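Local coordinates for protein anti-sigma-I factor RsgI3 (Clostridium thermocellum, PDB 6QE7) that binds pectin through its paired PA14 domains and probably restrains the sigma factor SigI3 until polysaccharide is sensed outside the cell, at residues Trp75-Asp83 / Ser94-Tyr105. Sequence-based numbering, arbitrary orientation.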
# COMPACT_ATOMS: atom_id res chain seq x y z
N TRP A 75 6.71 -14.49 -11.83
CA TRP A 75 6.19 -14.62 -13.20
C TRP A 75 7.37 -14.67 -14.15
O TRP A 75 8.26 -13.77 -14.07
CB TRP A 75 5.23 -13.50 -13.64
CG TRP A 75 3.98 -13.36 -12.86
CD1 TRP A 75 2.74 -13.75 -13.25
CD2 TRP A 75 3.80 -12.69 -11.61
NE1 TRP A 75 1.83 -13.43 -12.29
CE2 TRP A 75 2.43 -12.73 -11.30
CE3 TRP A 75 4.66 -12.10 -10.69
CZ2 TRP A 75 1.88 -12.17 -10.15
CZ3 TRP A 75 4.12 -11.54 -9.55
CH2 TRP A 75 2.75 -11.60 -9.27
N VAL A 76 7.34 -15.65 -15.05
CA VAL A 76 8.22 -15.67 -16.26
C VAL A 76 7.32 -15.84 -17.50
O VAL A 76 6.45 -16.71 -17.49
CB VAL A 76 9.28 -16.78 -16.15
CG1 VAL A 76 10.13 -16.88 -17.42
CG2 VAL A 76 10.15 -16.64 -14.91
N ASP A 77 7.44 -14.97 -18.47
CA ASP A 77 6.70 -15.09 -19.76
C ASP A 77 5.22 -14.99 -19.46
O ASP A 77 4.43 -15.57 -20.24
CB ASP A 77 7.01 -16.43 -20.45
CG ASP A 77 6.61 -16.38 -21.91
OD1 ASP A 77 6.59 -15.23 -22.49
OD2 ASP A 77 6.32 -17.46 -22.43
N GLY A 78 4.89 -14.25 -18.39
CA GLY A 78 3.53 -13.95 -17.97
C GLY A 78 2.91 -15.15 -17.31
O GLY A 78 1.82 -15.03 -16.90
N VAL A 79 3.66 -16.22 -17.09
CA VAL A 79 3.16 -17.39 -16.35
C VAL A 79 3.49 -17.17 -14.88
O VAL A 79 4.65 -16.84 -14.57
CB VAL A 79 3.74 -18.71 -16.89
CG1 VAL A 79 3.24 -19.84 -16.08
CG2 VAL A 79 3.48 -18.90 -18.38
N LEU A 80 2.52 -17.35 -14.01
CA LEU A 80 2.80 -17.32 -12.55
C LEU A 80 3.36 -18.69 -12.17
O LEU A 80 2.58 -19.62 -12.06
CB LEU A 80 1.52 -16.98 -11.78
CG LEU A 80 1.61 -16.98 -10.26
CD1 LEU A 80 2.61 -15.97 -9.78
CD2 LEU A 80 0.25 -16.64 -9.64
N LEU A 81 4.68 -18.81 -11.98
CA LEU A 81 5.36 -20.11 -11.73
C LEU A 81 5.33 -20.41 -10.23
O LEU A 81 5.15 -21.57 -9.92
CB LEU A 81 6.81 -20.00 -12.20
CG LEU A 81 7.00 -19.93 -13.72
CD1 LEU A 81 8.46 -19.82 -14.09
CD2 LEU A 81 6.33 -21.12 -14.35
N ILE A 82 5.59 -19.40 -9.37
CA ILE A 82 5.66 -19.52 -7.89
C ILE A 82 4.77 -18.48 -7.22
O ILE A 82 4.88 -17.27 -7.54
CB ILE A 82 7.11 -19.43 -7.42
CG1 ILE A 82 8.02 -20.40 -8.15
CG2 ILE A 82 7.18 -19.69 -5.93
CD1 ILE A 82 9.47 -20.00 -8.07
N ASP A 83 3.91 -18.99 -6.36
CA ASP A 83 2.87 -18.23 -5.63
C ASP A 83 2.97 -18.69 -4.19
O ASP A 83 2.29 -19.60 -3.81
CB ASP A 83 1.47 -18.43 -6.20
CG ASP A 83 0.46 -17.42 -5.65
OD1 ASP A 83 0.83 -16.66 -4.78
OD2 ASP A 83 -0.67 -17.42 -6.10
N SER A 94 10.17 -23.65 -6.31
CA SER A 94 10.69 -23.72 -7.68
C SER A 94 9.57 -24.16 -8.62
O SER A 94 8.68 -24.82 -8.11
CB SER A 94 11.83 -24.71 -7.72
OG SER A 94 11.40 -26.02 -7.28
N GLU A 95 9.73 -23.92 -9.93
CA GLU A 95 8.85 -24.42 -10.99
C GLU A 95 9.61 -24.43 -12.29
O GLU A 95 10.66 -23.78 -12.38
CB GLU A 95 7.57 -23.58 -11.16
CG GLU A 95 6.31 -24.33 -10.67
CD GLU A 95 5.94 -25.71 -11.28
OE1 GLU A 95 6.41 -26.04 -12.45
OE2 GLU A 95 5.16 -26.47 -10.59
N GLN A 96 9.05 -25.09 -13.29
CA GLN A 96 9.71 -25.28 -14.59
C GLN A 96 8.90 -24.64 -15.66
O GLN A 96 7.68 -24.53 -15.50
CB GLN A 96 9.94 -26.77 -14.94
CG GLN A 96 10.46 -27.58 -13.75
CD GLN A 96 10.56 -29.05 -14.08
OE1 GLN A 96 10.51 -29.47 -15.24
NE2 GLN A 96 10.64 -29.88 -13.06
N ILE A 97 9.59 -24.27 -16.73
CA ILE A 97 8.99 -23.65 -17.92
C ILE A 97 10.02 -23.88 -19.03
O ILE A 97 11.23 -23.86 -18.75
CB ILE A 97 8.71 -22.15 -17.65
CG1 ILE A 97 8.11 -21.49 -18.87
CG2 ILE A 97 9.99 -21.44 -17.25
CD1 ILE A 97 7.31 -20.21 -18.59
N TYR A 98 9.56 -24.03 -20.26
CA TYR A 98 10.46 -24.31 -21.38
C TYR A 98 10.78 -22.98 -22.03
O TYR A 98 9.83 -22.26 -22.39
CB TYR A 98 9.88 -25.32 -22.38
CG TYR A 98 10.77 -25.60 -23.56
CD1 TYR A 98 10.77 -24.73 -24.63
CD2 TYR A 98 11.64 -26.67 -23.59
CE1 TYR A 98 11.61 -24.92 -25.72
CE2 TYR A 98 12.47 -26.89 -24.69
CZ TYR A 98 12.48 -25.99 -25.75
OH TYR A 98 13.23 -26.13 -26.90
N LEU A 99 12.08 -22.67 -22.17
CA LEU A 99 12.50 -21.43 -22.87
C LEU A 99 13.50 -21.77 -23.99
O LEU A 99 14.21 -22.84 -23.92
CB LEU A 99 13.11 -20.46 -21.84
CG LEU A 99 12.28 -20.24 -20.56
CD1 LEU A 99 13.15 -19.62 -19.51
CD2 LEU A 99 11.06 -19.37 -20.87
N GLU A 100 13.59 -20.80 -24.90
CA GLU A 100 14.40 -20.73 -26.12
C GLU A 100 15.62 -19.79 -25.94
O GLU A 100 15.44 -18.57 -25.67
CB GLU A 100 13.50 -20.22 -27.24
CG GLU A 100 12.33 -21.12 -27.56
CD GLU A 100 11.79 -20.74 -28.93
OE1 GLU A 100 12.58 -20.82 -29.95
OE2 GLU A 100 10.64 -20.28 -28.97
N ALA A 101 16.81 -20.36 -26.10
CA ALA A 101 18.13 -19.67 -26.12
C ALA A 101 18.02 -18.31 -26.82
O ALA A 101 17.53 -18.25 -27.94
CB ALA A 101 19.10 -20.59 -26.82
N GLY A 102 18.44 -17.24 -26.15
CA GLY A 102 18.61 -15.91 -26.77
C GLY A 102 17.35 -15.08 -26.85
O GLY A 102 17.45 -13.87 -27.20
N LYS A 103 16.20 -15.66 -26.56
CA LYS A 103 14.93 -14.90 -26.47
C LYS A 103 14.88 -14.21 -25.10
O LYS A 103 15.37 -14.81 -24.09
CB LYS A 103 13.77 -15.86 -26.78
CG LYS A 103 13.72 -16.44 -28.20
CD LYS A 103 13.57 -15.38 -29.31
CE LYS A 103 14.12 -15.74 -30.67
NZ LYS A 103 15.57 -15.46 -30.77
N LYS A 104 14.41 -12.95 -25.09
CA LYS A 104 14.16 -12.15 -23.86
C LYS A 104 12.69 -12.31 -23.39
O LYS A 104 11.76 -11.94 -24.13
CB LYS A 104 14.42 -10.67 -24.14
CG LYS A 104 15.90 -10.25 -24.20
CD LYS A 104 16.04 -8.78 -24.55
CE LYS A 104 17.44 -8.31 -24.89
NZ LYS A 104 18.36 -9.45 -25.16
N TYR A 105 12.50 -12.83 -22.18
CA TYR A 105 11.17 -13.14 -21.60
C TYR A 105 10.90 -12.14 -20.46
O TYR A 105 11.83 -11.88 -19.65
CB TYR A 105 11.14 -14.60 -21.16
CG TYR A 105 11.25 -15.64 -22.26
CD1 TYR A 105 10.17 -16.03 -23.04
CD2 TYR A 105 12.46 -16.28 -22.50
CE1 TYR A 105 10.29 -16.99 -24.04
CE2 TYR A 105 12.58 -17.25 -23.47
CZ TYR A 105 11.51 -17.62 -24.27
OH TYR A 105 11.69 -18.63 -25.22
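Strand 79-83 runs antiparallel to strand 94-99 (160° between directions, axes 6.0 Å apart), yet the two belong to different sheets: Leu81 and Ile82 pair with Leu74, forming a classic beta bulge, whereas Glu95 bonds to Phe64. The segments therefore meet by side chains packing on each other and on backbone atoms. Leu81 and Ile97 cross at about a right angle, with Leu81 CD1 3.9 Å from Ile97 CG2. CG1 of Ile97, anti to the backbone N (chi1 179°), carries CD1 to the hairpin turn, where it meets Val79 CG2 tip to tip at 4.1 Å and lies against Val76 O. At the bulge, Ile82 CD1 packs on Ser94 CA (3.9 Å), and Glu95 CG touches Leu81 O at 3.1 Å. The Glu95 chain then bends away, and its OE1 accepts Gln96 N at 2.9 Å. Within the type I' turn Val76-Val79, Asp77 OD1 approaches the edge of the Tyr105 ring, 3.7 Å from CD1, the carboxylate plane turned 71° from the ring. Leu99 CD2 covers one ring face, and Tyr105 OH accepts Glu100 N at 2.9 Å. The chemistry is thus mainly apolar, joining the two sheets of the first PA14 domain by van der Waals packing.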